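Local coordinates for protein hydroxylase (Rhodococcus sp., PDB 2OR0) that is a putative flavin-dependent hydroxylase of the acyl-CoA dehydrogenase family, probably adding one oxygen atom from molecular oxygen to a substrate not yet identified, at residues Glu118-Glu123 / Cys161-Leu166; Ala52-Leu57 / Asp126-Ser131. All coordinates share one frame; numbering follows the deposited sequence.

Contact 1 (Glu118-Glu123 / Cys161-Leu166); sequences EEIWGE and CQWAFL
Ile120 on helix 114-121 and Trp163 on strand 163-170 bring the two backbones closest, with 7.6 Å between their CA atoms, and no direct hydrogen bond joins the segments. In the acyl-CoA dehydrogenase fold this is where the N-terminal helical domain meets the central beta domain, and the indole of Trp163 reaches from the strand to the helix. Ile120 lays its CG1 methylene over the centre of one indole face: CG1 stands 3.7 Å from the centroid of the five-membered ring, only 12° off the normal, a CH-pi contact. With CG1 anti to the carbonyl carbon (chi1 -63°), this branch is placed over the indole, while CG2 lies over the rim of the neighbouring Trp121 ring, so the beta-branched side chain serves two aromatic surfaces. CB and OE1 of Glu119 each lie 4.1 Å from Trp163 CH2, at the far end of the benzo ring. The carboxylate plane is turned 22° from the indole; OE1 forms a salt bridge with Arg223, and a glutamate suits this partly exposed border because its chain packs on the ring while its charge has a partner. Ile186 and Met129 also pack against both Ile120 and Trp163, adding apolar cover. A phenylalanine in place of Trp163 would probably leave the bridging water without its N-H donor and Ile120 CG1 with less aromatic surface to lie on. The polar edge of the indole is served by that water, which lies in the ring plane: it accepts from Trp163 NE1 at 2.8 Å and donates to the backbone Glu119 O at 3.0 Å.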
loop_
_atom_site.group_PDB
_atom_site.type_symbol
_atom_site.label_atom_id
_atom_site.label_comp_id
_atom_site.label_asym_id
_atom_site.label_seq_id
_atom_site.Cartn_x
_atom_site.Cartn_y
_atom_site.Cartn_z
ATOM N N GLU A 118 20.054 0.440 -11.429
ATOM C CA GLU A 118 20.825 1.502 -12.074
ATOM C C GLU A 118 20.008 2.126 -13.210
ATOM O O GLU A 118 19.966 3.349 -13.358
ATOM C CB GLU A 118 22.172 0.923 -12.566
ATOM C CG GLU A 118 23.166 1.911 -13.206
ATOM C CD GLU A 118 23.436 3.176 -12.366
ATOM O OE1 GLU A 118 23.508 3.088 -11.117
ATOM O OE2 GLU A 118 23.593 4.267 -12.972
ATOM N N GLU A 119 19.328 1.298 -13.997
ATOM C CA GLU A 119 18.445 1.823 -15.054
ATOM C C GLU A 119 17.345 2.746 -14.506
ATOM O O GLU A 119 17.066 3.819 -15.069
ATOM C CB GLU A 119 17.818 0.672 -15.845
ATOM C CG GLU A 119 18.784 -0.007 -16.801
ATOM C CD GLU A 119 18.199 -1.251 -17.440
ATOM O OE1 GLU A 119 17.204 -1.802 -16.922
ATOM O OE2 GLU A 119 18.747 -1.685 -18.471
ATOM N N ILE A 120 16.738 2.338 -13.391
ATOM C CA ILE A 120 15.615 3.080 -12.801
ATOM C C ILE A 120 16.055 4.313 -12.019
ATOM O O ILE A 120 15.499 5.411 -12.197
ATOM C CB ILE A 120 14.718 2.118 -11.948
ATOM C CG1 ILE A 120 14.113 1.047 -12.887
ATOM C CG2 ILE A 120 13.653 2.906 -11.139
ATOM C CD1 ILE A 120 13.299 -0.028 -12.223
ATOM N N TRP A 121 17.063 4.147 -11.167
ATOM C CA TRP A 121 17.485 5.230 -10.265
ATOM C C TRP A 121 18.799 5.921 -10.646
ATOM O O TRP A 121 19.114 6.988 -10.108
ATOM C CB TRP A 121 17.607 4.703 -8.833
ATOM C CG TRP A 121 16.319 4.293 -8.190
ATOM C CD1 TRP A 121 15.104 4.947 -8.260
ATOM C CD2 TRP A 121 16.110 3.147 -7.366
ATOM N NE1 TRP A 121 14.164 4.267 -7.523
ATOM C CE2 TRP A 121 14.755 3.161 -6.963
ATOM C CE3 TRP A 121 16.937 2.109 -6.921
ATOM C CZ2 TRP A 121 14.216 2.180 -6.140
ATOM C CZ3 TRP A 121 16.405 1.133 -6.110
ATOM C CH2 TRP A 121 15.048 1.176 -5.722
ATOM N N GLY A 122 19.559 5.300 -11.552
ATOM C CA GLY A 122 20.873 5.811 -11.995
ATOM C C GLY A 122 20.948 7.302 -12.269
ATOM O O GLY A 122 21.793 7.993 -11.710
ATOM N N GLU A 123 20.059 7.816 -13.108
ATOM C CA GLU A 123 20.059 9.240 -13.411
ATOM C C GLU A 123 19.238 10.055 -12.417
ATOM O O GLU A 123 19.619 11.174 -12.054
ATOM C CB GLU A 123 19.566 9.489 -14.838
ATOM C CG GLU A 123 20.533 9.002 -15.907
ATOM C CD GLU A 123 21.835 9.802 -15.893
ATOM O OE1 GLU A 123 21.787 11.014 -16.227
ATOM O OE2 GLU A 123 22.899 9.229 -15.533
ATOM N N CYS A 161 4.488 7.633 -12.755
ATOM C CA CYS A 161 5.518 6.612 -12.753
ATOM C C CYS A 161 6.112 6.439 -14.157
ATOM O O CYS A 161 5.415 6.620 -15.166
ATOM C CB CYS A 161 4.950 5.288 -12.255
ATOM S SG CYS A 161 4.314 5.343 -10.531
ATOM N N GLN A 162 7.397 6.088 -14.203
ATOM C CA GLN A 162 8.126 5.925 -15.463
ATOM C C GLN A 162 8.508 4.474 -15.729
ATOM O O GLN A 162 9.060 4.156 -16.778
ATOM C CB GLN A 162 9.341 6.867 -15.513
ATOM C CG GLN A 162 8.961 8.347 -15.809
ATOM C CD GLN A 162 8.137 8.513 -17.109
ATOM O OE1 GLN A 162 8.537 8.042 -18.194
ATOM N NE2 GLN A 162 6.988 9.193 -17.002
ATOM N N TRP A 163 8.207 3.601 -14.775
ATOM C CA TRP A 163 8.417 2.166 -14.903
ATOM C C TRP A 163 7.233 1.459 -14.223
ATOM O O TRP A 163 6.546 2.060 -13.394
ATOM C CB TRP A 163 9.720 1.730 -14.220
ATOM C CG TRP A 163 10.993 2.269 -14.862
ATOM C CD1 TRP A 163 11.493 3.536 -14.754
ATOM C CD2 TRP A 163 11.899 1.553 -15.707
ATOM N NE1 TRP A 163 12.659 3.654 -15.476
ATOM C CE2 TRP A 163 12.928 2.455 -16.078
ATOM C CE3 TRP A 163 11.942 0.237 -16.194
ATOM C CZ2 TRP A 163 13.993 2.079 -16.913
ATOM C CZ3 TRP A 163 13.008 -0.143 -17.003
ATOM C CH2 TRP A 163 14.017 0.779 -17.354
ATOM N N ALA A 164 7.023 0.188 -14.549
ATOM C CA ALA A 164 6.006 -0.609 -13.870
ATOM C C ALA A 164 6.608 -1.904 -13.428
ATOM O O ALA A 164 7.442 -2.463 -14.132
ATOM C CB ALA A 164 4.833 -0.885 -14.785
ATOM N N PHE A 165 6.163 -2.361 -12.262
ATOM C CA PHE A 165 6.514 -3.636 -11.684
ATOM C C PHE A 165 5.263 -4.509 -11.788
ATOM O O PHE A 165 4.291 -4.249 -11.088
ATOM C CB PHE A 165 6.813 -3.398 -10.206
ATOM C CG PHE A 165 7.994 -4.156 -9.674
ATOM C CD1 PHE A 165 8.784 -3.601 -8.646
ATOM C CD2 PHE A 165 8.336 -5.409 -10.171
ATOM C CE1 PHE A 165 9.895 -4.287 -8.141
ATOM C CE2 PHE A 165 9.463 -6.096 -9.655
ATOM C CZ PHE A 165 10.228 -5.523 -8.652
ATOM N N LEU A 166 5.248 -5.534 -12.633
ATOM C CA LEU A 166 3.993 -6.255 -12.885
ATOM C C LEU A 166 4.130 -7.732 -12.647
ATOM O O LEU A 166 5.217 -8.279 -12.824
ATOM C CB LEU A 166 3.532 -6.035 -14.332
ATOM C CG LEU A 166 3.412 -4.590 -14.808
ATOM C CD1 LEU A 166 3.350 -4.523 -16.366
ATOM C CD2 LEU A 166 2.189 -3.899 -14.125
HETATM O O HOH W 1 14.672 5.637 -15.429
#

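Contact 2 (Ala52-Leu57 / Asp126-Ser131); sequences AAAGLL and DTWMAS
Trp128 rests the outer end of its indole against one side of helix 51-60, its CH2 carbon lying 3.6 Å from the backbone Ala54 O. This carbonyl approaches the benzo ring obliquely, and the contact is one of packing without a hydrogen bond across the segments. Two side chains one helical turn apart meet the same corner of the ring: Ala54 CB and Leu57 CB each lie 4.3 Å from Trp128 CH2. Alanine suits its place because a bare methyl lets the indole come up to the helix backbone; leucine touches the ring through CB, while its side chain also touches Ser95 and Thr99 of helix 93-102. With CG anti to the carbonyl carbon (chi1 -63°), the indole is directed from the chain toward the helix. In the acyl-CoA dehydrogenase fold, helix 51-60 belongs to the N-terminal helical domain, and Trp128 lies on the chain between those helices and the beta sheet, next to the short strand 129-130. A large flat side chain fits this buried crossing point, since it can touch several elements together: Val102, Ile63 and Cys161 also pack on it. Arg58, the residue after Leu57 on the helix, adds a cation-pi contact to the indole and a weak hydrogen bond from NH1 to Asp126 O.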
loop_
_atom_site.group_PDB
_atom_site.type_symbol
_atom_site.label_atom_id
_atom_site.label_comp_id
_atom_site.label_asym_id
_atom_site.label_seq_id
_atom_site.Cartn_x
_atom_site.Cartn_y
_atom_site.Cartn_z
ATOM N N ALA A 52 1.033 19.105 -8.667
ATOM C CA ALA A 52 1.386 19.647 -7.357
ATOM C C ALA A 52 1.282 18.612 -6.223
ATOM O O ALA A 52 2.152 18.570 -5.372
ATOM C CB ALA A 52 0.584 20.934 -7.035
ATOM N N ALA A 53 0.249 17.760 -6.230
ATOM C CA ALA A 53 0.118 16.714 -5.199
ATOM C C ALA A 53 1.238 15.681 -5.279
ATOM O O ALA A 53 1.795 15.302 -4.256
ATOM C CB ALA A 53 -1.264 16.024 -5.251
ATOM N N ALA A 54 1.549 15.223 -6.496
ATOM C CA ALA A 54 2.647 14.284 -6.723
ATOM C C ALA A 54 3.982 14.917 -6.335
ATOM O O ALA A 54 4.850 14.246 -5.751
ATOM C CB ALA A 54 2.685 13.842 -8.169
ATOM N N GLY A 55 4.122 16.203 -6.653
ATOM C CA GLY A 55 5.322 17.005 -6.346
ATOM C C GLY A 55 5.619 17.112 -4.861
ATOM O O GLY A 55 6.774 16.977 -4.441
ATOM N N LEU A 56 4.563 17.350 -4.083
ATOM C CA LEU A 56 4.629 17.362 -2.626
ATOM C C LEU A 56 5.142 16.048 -2.040
ATOM O O LEU A 56 5.968 16.057 -1.133
ATOM C CB LEU A 56 3.254 17.715 -2.044
ATOM C CG LEU A 56 2.861 19.175 -2.327
ATOM C CD1 LEU A 56 1.444 19.450 -1.904
ATOM C CD2 LEU A 56 3.812 20.129 -1.655
ATOM N N LEU A 57 4.673 14.921 -2.564
ATOM C CA LEU A 57 5.189 13.623 -2.125
ATOM C C LEU A 57 6.610 13.355 -2.594
ATOM O O LEU A 57 7.416 12.815 -1.834
ATOM C CB LEU A 57 4.301 12.460 -2.609
ATOM C CG LEU A 57 2.838 12.434 -2.187
ATOM C CD1 LEU A 57 2.136 11.316 -2.954
ATOM C CD2 LEU A 57 2.700 12.254 -0.661
ATOM N N ASP A 126 14.538 9.879 -7.935
ATOM C CA ASP A 126 13.120 10.140 -7.723
ATOM C C ASP A 126 12.211 9.566 -8.814
ATOM O O ASP A 126 11.065 9.997 -8.962
ATOM C CB ASP A 126 12.863 11.643 -7.559
ATOM C CG ASP A 126 13.243 12.151 -6.179
ATOM O OD1 ASP A 126 13.074 11.400 -5.191
ATOM O OD2 ASP A 126 13.708 13.306 -6.087
ATOM N N THR A 127 12.724 8.588 -9.551
ATOM C CA THR A 127 11.953 7.861 -10.554
ATOM C C THR A 127 11.076 6.850 -9.829
ATOM O O THR A 127 11.583 6.061 -9.011
ATOM C CB THR A 127 12.896 7.130 -11.551
ATOM O OG1 THR A 127 13.704 8.100 -12.220
ATOM C CG2 THR A 127 12.107 6.349 -12.592
ATOM N N TRP A 128 9.773 6.882 -10.125
ATOM C CA TRP A 128 8.795 5.981 -9.492
ATOM C C TRP A 128 8.408 4.794 -10.359
ATOM O O TRP A 128 8.359 4.896 -11.598
ATOM C CB TRP A 128 7.503 6.726 -9.136
ATOM C CG TRP A 128 7.640 7.818 -8.138
ATOM C CD1 TRP A 128 8.756 8.146 -7.401
ATOM C CD2 TRP A 128 6.601 8.723 -7.719
ATOM N NE1 TRP A 128 8.483 9.222 -6.582
ATOM C CE2 TRP A 128 7.168 9.590 -6.749
ATOM C CE3 TRP A 128 5.251 8.886 -8.073
ATOM C CZ2 TRP A 128 6.422 10.613 -6.120
ATOM C CZ3 TRP A 128 4.509 9.912 -7.459
ATOM C CH2 TRP A 128 5.104 10.753 -6.482
HETATM N N MSE A 129 8.110 3.678 -9.684
HETATM C CA MSE A 129 7.531 2.506 -10.311
HETATM C C MSE A 129 6.057 2.361 -9.909
HETATM O O MSE A 129 5.700 2.560 -8.736
HETATM C CB MSE A 129 8.282 1.236 -9.919
HETATM C CG MSE A 129 9.735 1.187 -10.355
HETATM SE SE MSE A 129 10.638 -0.145 -9.294
HETATM C CE MSE A 129 11.175 1.168 -7.926
ATOM N N ALA A 130 5.237 1.984 -10.895
ATOM C CA ALA A 130 3.822 1.623 -10.715
ATOM C C ALA A 130 3.668 0.121 -10.588
ATOM O O ALA A 130 4.551 -0.648 -10.993
ATOM C CB ALA A 130 2.960 2.142 -11.898
ATOM N N SER A 131 2.557 -0.289 -9.995
ATOM C CA SER A 131 2.118 -1.665 -9.833
ATOM C C SER A 131 1.076 -1.981 -10.927
ATOM O O SER A 131 0.858 -1.185 -11.848
ATOM C CB SER A 131 1.472 -1.807 -8.429
ATOM O OG SER A 131 0.309 -0.963 -8.298
#

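Contacts 1 and 2, centred about 12 Å apart, are joined through the beta sheet. Strand 129-130 of contact 2 runs parallel to strand 163-170 of contact 1, and Ala130 is probably hydrogen-bonded to it through both its N and its O, as in parallel pairing: Ala130 N to Trp163 O at 2.8 Å, and Ala130 O to Phe165 N at 2.7 Å. Helix 114-121 leads along the chain into segment 126-131, and Thr127 OG1 makes a weak hydrogen bond back to Ile120 O. Trp163 and Trp128 reach from adjoining lengths of chain to two different helices, 114-121 and 51-60. In acyl-CoA dehydrogenases the flavin lies chiefly between the beta domain and the C-terminal helical domain; no bound cofactor places it here.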